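Local coordinates for TRAP dicarboxylate transporter, DctP subunit (Sulfurospirillum deleyianum, PDB 4OVS), which probably captures succinate or related dicarboxylates in the periplasm and delivers them to a TRAP transporter, as a solute-binding protein of family 7, at residues A[73-78]-A[87-92]; A[92-95]-A[100-103]; A[127-132]-A[140-145]. One frame throughout, in Å; residues are numbered along the deposited sequence.

Contact 1. Residues A[73-78]-A[87-92]; sequences GEEMKA and AMPSFS
A87 turns its methyl group toward the carboxylate of E75, its CB lying 4.0 Å from OE1 of E75, and a glutamate in the first turn of helix 75-81 thereby meets the end of strand 86-87. The backbones themselves stay apart, the nearest pair, CA of E75 and CA of A87, being 7.5 Å from each other. E75 spans the interval because its CG sits between its own backbone N and carbonyl carbon (chi1 59°) and the chain beyond runs straight out (chi2 -178°). At M88 the junction becomes polar, yet no direct hydrogen bond crosses it. One water does the work, donating to OE1 of E75 at 2.6 Å and accepting from the backbone N of M88 at 2.9 Å, so that a buried carboxylate oxygen and a peptide N-H are satisfied together. The selenomethionine side chain of M88 leaves in the other direction, to V238 of strand 233-241. The setting is a beta-alpha-beta crossover: the chain passes from strand 59-64 through helix 75-81 into strand 86-87, with strand 26-31 lying parallel between the two. P89 follows, and its ring is approached obliquely by E75, whose OE2 is 3.8 Å from both CB and CG of P89. The same CG carries a second contact, a looser apolar one with SE of M76 at 4.4 Å, so neighbouring residues of the helix share one proline. P89 in turn touches I239 of strand 233-241, and its side chain lies about 4 Å from that of the succinate-binding K93. Further on, in the loop after strand 86-87, F91 sets its ring edge-to-face with that of F104, while OG of S92 hydrogen-bonds OD2 of D105.

Contact 2. Residues A[92-95]-A[100-103]; sequences SKFT and EMQL
T95 and Q102 make the closest apolar contact between two successive turns of chain, CG2 of T95 lying 3.4 Å from CG of Q102. The two side chains cross at about a right angle, and CB of T95 also sits against that CG. The methyl of T95 reaches back as well over M101, 4.2 Å from CB of M101. A second apolar patch forms beside it, where CB of F94 meets CG of M101 at 4.1 Å. M101, a selenomethionine, starts with its CG opposite the backbone N (chi1 -168°) and then bends at both following torsions, which brings CE round to CB of F94 and obliquely up to its ring. V132 of helix 123-134 touches both F94 and M101 from beyond the pair.

The polar interactions use the other branch of T95. With chi1 at 66°, OG1 lies between the backbone N and the carbonyl carbon and donates to O of S92 at 2.9 Å, tilted 20° from the carbonyl plane. The N of T95 reaches the same oxygen from the same face, so two bonds grip it, and the one from OG1 helps hold the threonine side chain in this rotation. A water donates to OG1 of T95 at 2.7 Å and only weakly to OE1 of Q102, whose stronger partner is the backbone N of V175.

The arrangement is an irregular loop of helical turns, 3-10 at 100-101, at the ligand site of a periplasmic binding protein: K93, in the first turn, hydrogen-bonds the succinate through NZ and forms a salt bridge with D72.

Contact 3. Residues A[127-132]-A[140-145]; sequences ILKDKV and LDYWDA
K129 reaches from helix 123-134 to the strand beside it and donates through NZ to O of L140 at 2.9 Å, coming in tilted 28° from the carbonyl plane. The tight part of the contact lies along the shaft of this lysine. Its extended chain passes obliquely by the ring of Y142, with CE of K129 only 3.4 Å from CE2 of Y142. The tyrosine hydroxyl is tucked under the helix, 3.7 Å from CB of L128, and is hydrogen-bonded to O of G125 one turn earlier.

On the D141 side of the ammonium group the contact is looser. OD1 of D141 stands 4.3 Å from NZ of K129, too far for a salt bridge, and a water mediates: it donates to OD1, accepts from N of Y142 and is held weakly by NZ. OD2 of D141 turns instead to OG1 of T264. With an alanine here, O of L140 would probably lose this donor, D141 its nearby positive charge and the Y142 ring its cover on one flank.

The axes of 127-132 and 140-145 come within 10.2 Å; their parent helix 123-134 and strand 137-152 are consecutive in the chain, the helix-on-sheet layering of an alpha/beta lobe.

The three contacts follow one another along the chain and gather within 10 to 13 Å of each other, centre to centre. Contacts 1 and 2 share S92, so the loop leaving strand 86-87 goes directly from one into the other. Contact 3 comes later, on helix 123-134 and strand 137-152, but folds back on both: E100 makes a salt bridge with K131, CE of M101 packs on CG2 of V132, and the ring of F91 meets that of Y142. Strand 233-241, paired with both 86-87 and 137-152, ties contacts 1 and 3 into one mixed sheet. The loop holding the succinate-binding K93 is thus backed by the helix and sheet of contact 3.

Contact 1. Residues A[73-78]-A[87-92]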
ATOM      1  N   GLY A  73      -1.746   8.738 -10.337  1.00 29.84           N
ATOM      2  CA  GLY A  73      -1.150   9.011 -11.633  1.00 36.04           C
ATOM      3  C   GLY A  73      -0.457  10.346 -11.730  1.00 32.28           C
ATOM      4  O   GLY A  73       0.220  10.615 -12.720  1.00 39.78           O
ATOM      5  N   GLU A  74      -0.655  11.196 -10.726  1.00 29.57           N
ATOM      6  CA  GLU A  74      -0.159  12.560 -10.765  1.00 28.07           C
ATOM      7  C   GLU A  74       0.793  12.915  -9.618  1.00 31.77           C
ATOM      8  O   GLU A  74       1.550  13.878  -9.740  1.00 29.79           O
ATOM      9  CB  GLU A  74      -1.313  13.560 -10.818  1.00 35.79           C
ATOM     10  CG  GLU A  74      -2.334  13.304 -11.929  1.00 38.31           C
ATOM     11  CD  GLU A  74      -3.460  12.399 -11.472  1.00 40.67           C
ATOM     12  OE1 GLU A  74      -3.863  12.505 -10.291  1.00 40.45           O
ATOM     13  OE2 GLU A  74      -3.935  11.570 -12.273  1.00 40.71           O
ATOM     14  N   GLU A  75       0.816  12.128  -8.541  1.00 30.01           N
ATOM     15  CA  GLU A  75       1.569  12.548  -7.350  1.00 24.61           C
ATOM     16  C   GLU A  75       3.071  12.603  -7.583  1.00 28.09           C
ATOM     17  O   GLU A  75       3.742  13.434  -7.001  1.00 27.33           O
ATOM     18  CB  GLU A  75       1.242  11.701  -6.093  1.00 27.91           C
ATOM     19  CG  GLU A  75       1.517  10.240  -6.253  1.00 27.19           C
ATOM     20  CD  GLU A  75       1.143   9.419  -5.041  1.00 28.57           C
ATOM     21  OE1 GLU A  75       0.816  10.005  -3.960  1.00 23.72           O
ATOM     22  OE2 GLU A  75       1.172   8.183  -5.180  1.00 21.31           O
HETATM   23  N   MSE A  76       3.613  11.711  -8.386  1.00 26.47           N
HETATM   24  CA  MSE A  76       5.060  11.647  -8.497  1.00 35.87           C
HETATM   25  C   MSE A  76       5.623  12.916  -9.168  1.00 36.67           C
HETATM   26  O   MSE A  76       6.527  13.587  -8.636  1.00 32.94           O
HETATM   27  CB  MSE A  76       5.480  10.399  -9.271  1.00 34.50           C
HETATM   28  CG  MSE A  76       5.124   9.108  -8.584  1.00 32.33           C
HETATM   29 SE   MSE A  76       6.072   8.852  -6.834  1.00 46.72          SE
HETATM   30  CE  MSE A  76       6.259   6.922  -6.917  1.00 42.51           C
ATOM     31  N   LYS A  77       5.092  13.232 -10.339  1.00 35.36           N
ATOM     32  CA  LYS A  77       5.499  14.418 -11.072  1.00 33.67           C
ATOM     33  C   LYS A  77       5.322  15.624 -10.160  1.00 34.27           C
ATOM     34  O   LYS A  77       6.125  16.533 -10.137  1.00 32.42           O
ATOM     35  CB  LYS A  77       4.597  14.579 -12.311  1.00 40.60           C
ATOM     36  CG  LYS A  77       4.729  15.923 -13.020  1.00 46.75           C
ATOM     37  CD  LYS A  77       3.389  16.495 -13.491  1.00 52.63           C
ATOM     38  CE  LYS A  77       3.595  17.420 -14.728  1.00 57.05           C
ATOM     39  NZ  LYS A  77       2.347  17.697 -15.528  1.00 58.29           N
ATOM     40  N   ALA A  78       4.223  15.627  -9.414  1.00 36.11           N
ATOM     41  CA  ALA A  78       3.929  16.729  -8.527  1.00 32.38           C
ATOM     42  C   ALA A  78       5.063  16.931  -7.560  1.00 26.24           C
ATOM     43  O   ALA A  78       5.418  18.041  -7.267  1.00 29.98           O
ATOM     44  CB  ALA A  78       2.614  16.454  -7.749  1.00 32.03           C
ATOM     45  N   ALA A  87       4.659  12.671   0.195  1.00 22.52           N
ATOM     46  CA  ALA A  87       3.758  11.623  -0.188  1.00 20.82           C
ATOM     47  C   ALA A  87       4.086  10.286   0.534  1.00 23.10           C
ATOM     48  O   ALA A  87       5.151  10.141   1.181  1.00 23.67           O
ATOM     49  CB  ALA A  87       3.753  11.452  -1.655  1.00 24.87           C
HETATM   50  N   MSE A  88       3.165   9.323   0.457  1.00 21.07           N
HETATM   51  CA  MSE A  88       3.386   8.001   1.054  1.00 22.03           C
HETATM   52  C   MSE A  88       2.900   6.854   0.177  1.00 18.20           C
HETATM   53  O   MSE A  88       2.014   6.089   0.567  1.00 25.31           O
HETATM   54  CB  MSE A  88       2.750   7.934   2.408  1.00 19.32           C
HETATM   55  CG  MSE A  88       3.202   8.958   3.392  1.00 22.97           C
HETATM   56 SE   MSE A  88       2.015  10.531   3.362  1.00 35.26          SE
HETATM   57  CE  MSE A  88       2.645  11.382   4.962  1.00 22.05           C
ATOM     58  N   PRO A  89       3.453   6.744  -1.024  1.00 20.40           N
ATOM     59  CA  PRO A  89       2.980   5.811  -2.055  1.00 27.68           C
ATOM     60  C   PRO A  89       3.198   4.376  -1.688  1.00 23.83           C
ATOM     61  O   PRO A  89       4.154   4.087  -0.997  1.00 23.95           O
ATOM     62  CB  PRO A  89       3.838   6.174  -3.269  1.00 24.40           C
ATOM     63  CG  PRO A  89       4.277   7.550  -3.000  1.00 23.03           C
ATOM     64  CD  PRO A  89       4.485   7.642  -1.547  1.00 24.07           C
ATOM     65  N   SER A  90       2.323   3.466  -2.119  1.00 25.16           N
ATOM     66  CA  SER A  90       2.573   2.044  -1.874  1.00 22.57           C
ATOM     67  C   SER A  90       3.767   1.580  -2.739  1.00 29.46           C
ATOM     68  O   SER A  90       4.120   2.224  -3.719  1.00 24.24           O
ATOM     69  CB  SER A  90       1.361   1.202  -2.186  1.00 23.20           C
ATOM     70  OG  SER A  90       1.161   1.151  -3.576  1.00 28.10           O
ATOM     71  N   PHE A  91       4.376   0.457  -2.364  1.00 32.56           N
ATOM     72  CA  PHE A  91       5.560  -0.044  -3.054  1.00 33.05           C
ATOM     73  C   PHE A  91       5.326  -0.167  -4.562  1.00 30.11           C
ATOM     74  O   PHE A  91       6.188   0.139  -5.385  1.00 26.84           O
ATOM     75  CB  PHE A  91       5.984  -1.406  -2.447  1.00 32.54           C
ATOM     76  CG  PHE A  91       6.271  -1.363  -0.941  1.00 21.85           C
ATOM     77  CD1 PHE A  91       6.787  -0.230  -0.356  1.00 23.11           C
ATOM     78  CD2 PHE A  91       5.966  -2.439  -0.133  1.00 28.97           C
ATOM     79  CE1 PHE A  91       7.002  -0.170   0.996  1.00 27.23           C
ATOM     80  CE2 PHE A  91       6.165  -2.386   1.226  1.00 28.19           C
ATOM     81  CZ  PHE A  91       6.705  -1.270   1.789  1.00 27.94           C
ATOM     82  N   SER A  92       4.175  -0.673  -4.930  1.00 22.67           N
ATOM     83  CA  SER A  92       3.843  -0.865  -6.362  1.00 30.87           C
ATOM     84  C   SER A  92       3.969   0.423  -7.166  1.00 28.16           C
ATOM     85  O   SER A  92       4.265   0.394  -8.356  1.00 25.91           O
ATOM     86  CB  SER A  92       2.390  -1.348  -6.541  1.00 25.82           C
ATOM     87  OG  SER A  92       2.167  -2.650  -6.010  1.00 26.14           O
TER
HETATM   88  O   HOH W   1       0.881   9.718  -1.352  1.00 23.41           O

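Contact 2. Residues A[92-95]-A[100-103]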
ATOM      1  N   SER A  92       4.175  -0.673  -4.930  1.00 22.67           N
ATOM      2  CA  SER A  92       3.843  -0.865  -6.362  1.00 30.87           C
ATOM      3  C   SER A  92       3.969   0.423  -7.166  1.00 28.16           C
ATOM      4  O   SER A  92       4.265   0.394  -8.356  1.00 25.91           O
ATOM      5  CB  SER A  92       2.390  -1.348  -6.541  1.00 25.82           C
ATOM      6  OG  SER A  92       2.167  -2.650  -6.010  1.00 26.14           O
ATOM      7  N   LYS A  93       3.711   1.546  -6.515  1.00 25.44           N
ATOM      8  CA  LYS A  93       3.671   2.829  -7.161  1.00 26.08           C
ATOM      9  C   LYS A  93       5.084   3.277  -7.582  1.00 32.31           C
ATOM     10  O   LYS A  93       5.224   4.131  -8.430  1.00 28.91           O
ATOM     11  CB  LYS A  93       3.032   3.861  -6.235  1.00 31.48           C
ATOM     12  CG  LYS A  93       1.651   3.499  -5.710  1.00 32.44           C
ATOM     13  CD  LYS A  93       0.547   3.630  -6.742  1.00 30.97           C
ATOM     14  CE  LYS A  93      -0.662   2.742  -6.403  1.00 31.35           C
ATOM     15  NZ  LYS A  93      -1.457   3.187  -5.245  1.00 23.68           N
ATOM     16  N   PHE A  94       6.115   2.667  -7.004  1.00 26.16           N
ATOM     17  CA  PHE A  94       7.510   2.972  -7.336  1.00 30.07           C
ATOM     18  C   PHE A  94       8.098   2.091  -8.437  1.00 35.02           C
ATOM     19  O   PHE A  94       9.226   2.309  -8.897  1.00 32.25           O
ATOM     20  CB  PHE A  94       8.400   2.781  -6.095  1.00 24.96           C
ATOM     21  CG  PHE A  94       8.173   3.806  -4.994  1.00 28.09           C
ATOM     22  CD1 PHE A  94       8.870   5.008  -4.985  1.00 25.40           C
ATOM     23  CD2 PHE A  94       7.278   3.554  -3.967  1.00 28.58           C
ATOM     24  CE1 PHE A  94       8.687   5.931  -3.991  1.00 26.93           C
ATOM     25  CE2 PHE A  94       7.082   4.491  -2.950  1.00 23.16           C
ATOM     26  CZ  PHE A  94       7.776   5.669  -2.962  1.00 25.11           C
ATOM     27  N   THR A  95       7.362   1.074  -8.850  1.00 36.98           N
ATOM     28  CA  THR A  95       7.988   0.018  -9.640  1.00 38.67           C
ATOM     29  C   THR A  95       8.391   0.413 -11.063  1.00 37.43           C
ATOM     30  O   THR A  95       9.183  -0.283 -11.673  1.00 35.73           O
ATOM     31  CB  THR A  95       7.147  -1.287  -9.629  1.00 36.99           C
ATOM     32  OG1 THR A  95       5.892  -1.100 -10.308  1.00 33.41           O
ATOM     33  CG2 THR A  95       6.907  -1.749  -8.163  1.00 32.58           C
ATOM     34  N   GLU A 100      13.058  -2.922  -8.832  1.00 38.34           N
ATOM     35  CA  GLU A 100      13.338  -3.861  -7.746  1.00 39.07           C
ATOM     36  C   GLU A 100      12.321  -3.770  -6.605  1.00 34.08           C
ATOM     37  O   GLU A 100      12.177  -4.706  -5.820  1.00 32.43           O
ATOM     38  CB  GLU A 100      14.769  -3.668  -7.190  1.00 40.30           C
ATOM     39  CG  GLU A 100      15.877  -3.963  -8.182  1.00 42.08           C
ATOM     40  CD  GLU A 100      16.241  -2.756  -9.030  1.00 46.11           C
ATOM     41  OE1 GLU A 100      17.400  -2.654  -9.503  1.00 44.84           O
ATOM     42  OE2 GLU A 100      15.357  -1.904  -9.232  1.00 43.80           O
HETATM   43  N   MSE A 101      11.635  -2.641  -6.497  1.00 38.53           N
HETATM   44  CA  MSE A 101      10.639  -2.502  -5.442  1.00 35.01           C
HETATM   45  C   MSE A 101       9.545  -3.558  -5.625  1.00 36.09           C
HETATM   46  O   MSE A 101       8.767  -3.822  -4.710  1.00 31.76           O
HETATM   47  CB  MSE A 101      10.030  -1.114  -5.451  1.00 39.91           C
HETATM   48  CG  MSE A 101       9.209  -0.802  -4.208  1.00 40.70           C
HETATM   49 SE   MSE A 101      10.288  -0.431  -2.630  1.00 47.45          SE
HETATM   50  CE  MSE A 101      11.042   1.228  -3.271  1.00 42.74           C
ATOM     51  N   GLN A 102       9.486  -4.182  -6.801  1.00 39.93           N
ATOM     52  CA  GLN A 102       8.511  -5.258  -7.011  1.00 37.61           C
ATOM     53  C   GLN A 102       8.764  -6.448  -6.102  1.00 37.17           C
ATOM     54  O   GLN A 102       7.904  -7.322  -5.951  1.00 37.19           O
ATOM     55  CB  GLN A 102       8.494  -5.714  -8.464  1.00 37.07           C
ATOM     56  CG  GLN A 102       7.880  -4.722  -9.362  1.00 35.26           C
ATOM     57  CD  GLN A 102       7.896  -5.184 -10.789  1.00 45.02           C
ATOM     58  OE1 GLN A 102       6.858  -5.550 -11.348  1.00 42.94           O
ATOM     59  NE2 GLN A 102       9.080  -5.169 -11.401  1.00 48.35           N
ATOM     60  N   LEU A 103       9.946  -6.506  -5.508  1.00 31.44           N
ATOM     61  CA  LEU A 103      10.238  -7.531  -4.518  1.00 32.43           C
ATOM     62  C   LEU A 103       9.118  -7.658  -3.453  1.00 27.51           C
ATOM     63  O   LEU A 103       8.677  -8.738  -3.149  1.00 25.84           O
ATOM     64  CB  LEU A 103      11.561  -7.212  -3.836  1.00 36.99           C
ATOM     65  CG  LEU A 103      11.986  -8.010  -2.614  1.00 36.34           C
ATOM     66  CD1 LEU A 103      12.353  -9.445  -2.949  1.00 36.36           C
ATOM     67  CD2 LEU A 103      13.163  -7.282  -2.041  1.00 41.18           C
TER
HETATM   68  O   HOH W   2       6.298  -2.503 -12.618  1.00 40.13           O

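Contact 3. Residues A[127-132]-A[140-145]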
ATOM      1  N   ILE A 127      18.586  -1.016   1.010  1.00 27.91           N
ATOM      2  CA  ILE A 127      18.979  -1.089  -0.390  1.00 28.99           C
ATOM      3  C   ILE A 127      17.909  -0.459  -1.269  1.00 33.55           C
ATOM      4  O   ILE A 127      18.224   0.284  -2.191  1.00 31.39           O
ATOM      5  CB  ILE A 127      19.198  -2.522  -0.826  1.00 30.67           C
ATOM      6  CG1 ILE A 127      20.593  -2.990  -0.417  1.00 38.19           C
ATOM      7  CG2 ILE A 127      19.051  -2.645  -2.345  1.00 36.22           C
ATOM      8  CD1 ILE A 127      20.727  -4.519  -0.335  1.00 39.08           C
ATOM      9  N   LEU A 128      16.634  -0.749  -0.997  1.00 34.33           N
ATOM     10  CA  LEU A 128      15.556  -0.177  -1.831  1.00 28.13           C
ATOM     11  C   LEU A 128      15.333   1.322  -1.558  1.00 33.15           C
ATOM     12  O   LEU A 128      15.082   2.078  -2.476  1.00 32.51           O
ATOM     13  CB  LEU A 128      14.274  -0.973  -1.688  1.00 33.09           C
ATOM     14  CG  LEU A 128      14.569  -2.320  -2.345  1.00 38.35           C
ATOM     15  CD1 LEU A 128      13.839  -3.397  -1.657  1.00 40.63           C
ATOM     16  CD2 LEU A 128      14.244  -2.315  -3.807  1.00 39.22           C
ATOM     17  N   LYS A 129      15.448   1.761  -0.313  1.00 27.25           N
ATOM     18  CA  LYS A 129      15.435   3.202  -0.046  1.00 33.69           C
ATOM     19  C   LYS A 129      16.510   3.900  -0.894  1.00 34.43           C
ATOM     20  O   LYS A 129      16.292   4.949  -1.486  1.00 33.32           O
ATOM     21  CB  LYS A 129      15.739   3.500   1.435  1.00 30.79           C
ATOM     22  CG  LYS A 129      14.674   3.128   2.428  1.00 33.00           C
ATOM     23  CD  LYS A 129      14.971   3.744   3.775  1.00 29.34           C
ATOM     24  CE  LYS A 129      13.976   3.295   4.794  1.00 34.52           C
ATOM     25  NZ  LYS A 129      14.168   3.939   6.139  1.00 35.20           N
ATOM     26  N   ASP A 130      17.700   3.322  -0.904  1.00 36.88           N
ATOM     27  CA  ASP A 130      18.826   3.990  -1.545  1.00 36.88           C
ATOM     28  C   ASP A 130      18.564   4.167  -3.040  1.00 35.78           C
ATOM     29  O   ASP A 130      18.945   5.171  -3.649  1.00 30.68           O
ATOM     30  CB  ASP A 130      20.132   3.226  -1.296  1.00 32.82           C
ATOM     31  CG  ASP A 130      20.640   3.380   0.138  1.00 37.57           C
ATOM     32  OD1 ASP A 130      20.075   4.180   0.933  1.00 34.59           O
ATOM     33  OD2 ASP A 130      21.646   2.708   0.468  1.00 45.42           O
ATOM     34  N   LYS A 131      17.893   3.193  -3.623  1.00 35.69           N
ATOM     35  CA  LYS A 131      17.538   3.250  -5.043  1.00 39.39           C
ATOM     36  C   LYS A 131      16.545   4.370  -5.348  1.00 37.07           C
ATOM     37  O   LYS A 131      16.627   5.026  -6.370  1.00 35.60           O
ATOM     38  CB  LYS A 131      16.967   1.903  -5.491  1.00 39.12           C
ATOM     39  CG  LYS A 131      18.007   0.784  -5.431  1.00 40.68           C
ATOM     40  CD  LYS A 131      17.502  -0.519  -6.043  1.00 38.46           C
ATOM     41  CE  LYS A 131      18.560  -1.599  -6.003  1.00 40.06           C
ATOM     42  NZ  LYS A 131      19.412  -1.519  -7.202  1.00 42.41           N
ATOM     43  N   VAL A 132      15.593   4.559  -4.452  1.00 30.05           N
ATOM     44  CA  VAL A 132      14.588   5.602  -4.598  1.00 34.21           C
ATOM     45  C   VAL A 132      15.278   6.943  -4.434  1.00 29.85           C
ATOM     46  O   VAL A 132      15.009   7.890  -5.163  1.00 28.36           O
ATOM     47  CB  VAL A 132      13.493   5.429  -3.526  1.00 33.51           C
ATOM     48  CG1 VAL A 132      12.504   6.608  -3.529  1.00 35.71           C
ATOM     49  CG2 VAL A 132      12.778   4.094  -3.751  1.00 30.06           C
ATOM     50  N   LEU A 140      12.258   8.485   3.256  1.00 25.35           N
ATOM     51  CA  LEU A 140      12.310   8.479   4.701  1.00 24.29           C
ATOM     52  C   LEU A 140      11.979   7.061   5.177  1.00 34.41           C
ATOM     53  O   LEU A 140      12.754   6.151   4.915  1.00 39.66           O
ATOM     54  CB  LEU A 140      11.362   9.531   5.271  1.00 27.08           C
ATOM     55  CG  LEU A 140      11.650  10.990   4.968  1.00 29.80           C
ATOM     56  CD1 LEU A 140      10.532  11.907   5.416  1.00 33.28           C
ATOM     57  CD2 LEU A 140      12.893  11.397   5.639  1.00 33.13           C
ATOM     58  N   ASP A 141      10.827   6.849   5.821  1.00 32.84           N
ATOM     59  CA  ASP A 141      10.549   5.598   6.542  1.00 29.66           C
ATOM     60  C   ASP A 141       9.518   4.690   5.853  1.00 28.44           C
ATOM     61  O   ASP A 141       8.705   5.151   5.103  1.00 21.95           O
ATOM     62  CB  ASP A 141       9.873   5.892   7.883  1.00 40.65           C
ATOM     63  CG  ASP A 141      10.789   6.511   8.898  1.00 44.86           C
ATOM     64  OD1 ASP A 141      11.879   5.920   9.138  1.00 48.30           O
ATOM     65  OD2 ASP A 141      10.394   7.578   9.474  1.00 46.66           O
ATOM     66  N   TYR A 142       9.512   3.409   6.191  1.00 21.61           N
ATOM     67  CA  TYR A 142       8.423   2.549   5.783  1.00 20.68           C
ATOM     68  C   TYR A 142       7.264   2.559   6.768  1.00 23.34           C
ATOM     69  O   TYR A 142       7.480   2.518   8.001  1.00 23.39           O
ATOM     70  CB  TYR A 142       8.907   1.118   5.643  1.00 24.55           C
ATOM     71  CG  TYR A 142       9.943   0.909   4.558  1.00 26.35           C
ATOM     72  CD1 TYR A 142       9.569   0.883   3.242  1.00 24.25           C
ATOM     73  CD2 TYR A 142      11.274   0.696   4.857  1.00 28.01           C
ATOM     74  CE1 TYR A 142      10.483   0.665   2.235  1.00 29.15           C
ATOM     75  CE2 TYR A 142      12.217   0.487   3.839  1.00 29.51           C
ATOM     76  CZ  TYR A 142      11.806   0.464   2.528  1.00 29.45           C
ATOM     77  OH  TYR A 142      12.713   0.253   1.485  1.00 32.41           O
ATOM     78  N   TRP A 143       6.055   2.590   6.187  1.00 23.52           N
ATOM     79  CA  TRP A 143       4.757   2.468   6.871  1.00 19.63           C
ATOM     80  C   TRP A 143       4.018   1.203   6.438  1.00 20.82           C
ATOM     81  O   TRP A 143       4.246   0.711   5.339  1.00 23.02           O
ATOM     82  CB  TRP A 143       3.892   3.671   6.550  1.00 17.65           C
ATOM     83  CG  TRP A 143       4.241   4.952   7.233  1.00 15.70           C
ATOM     84  CD1 TRP A 143       5.384   5.241   7.915  1.00 22.61           C
ATOM     85  CD2 TRP A 143       3.454   6.142   7.249  1.00 16.63           C
ATOM     86  NE1 TRP A 143       5.323   6.531   8.406  1.00 19.94           N
ATOM     87  CE2 TRP A 143       4.146   7.102   8.009  1.00 17.90           C
ATOM     88  CE3 TRP A 143       2.187   6.482   6.729  1.00 15.79           C
ATOM     89  CZ2 TRP A 143       3.623   8.374   8.276  1.00 16.59           C
ATOM     90  CZ3 TRP A 143       1.681   7.716   7.005  1.00 15.08           C
ATOM     91  CH2 TRP A 143       2.386   8.651   7.777  1.00 15.08           C
ATOM     92  N   ASP A 144       3.108   0.693   7.303  1.00 20.99           N
ATOM     93  CA  ASP A 144       2.431  -0.601   7.148  1.00 18.91           C
ATOM     94  C   ASP A 144       0.963  -0.343   6.731  1.00 18.91           C
ATOM     95  O   ASP A 144       0.350   0.590   7.243  1.00 19.79           O
ATOM     96  CB  ASP A 144       2.366  -1.287   8.524  1.00 20.08           C
ATOM     97  CG  ASP A 144       1.771  -2.666   8.483  1.00 22.91           C
ATOM     98  OD1 ASP A 144       1.631  -3.271   7.398  1.00 25.60           O
ATOM     99  OD2 ASP A 144       1.454  -3.190   9.587  1.00 29.14           O
ATOM    100  N   ALA A 145       0.446  -1.143   5.816  1.00 22.27           N
ATOM    101  CA  ALA A 145      -0.997  -1.233   5.613  1.00 20.79           C
ATOM    102  C   ALA A 145      -1.450  -2.572   6.121  1.00 21.86           C
ATOM    103  O   ALA A 145      -2.025  -2.635   7.173  1.00 22.89           O
ATOM    104  CB  ALA A 145      -1.423  -1.008   4.119  1.00 24.33           C
TER
HETATM  105  O   HOH W   3      11.686   3.009   8.331  1.00 39.66           O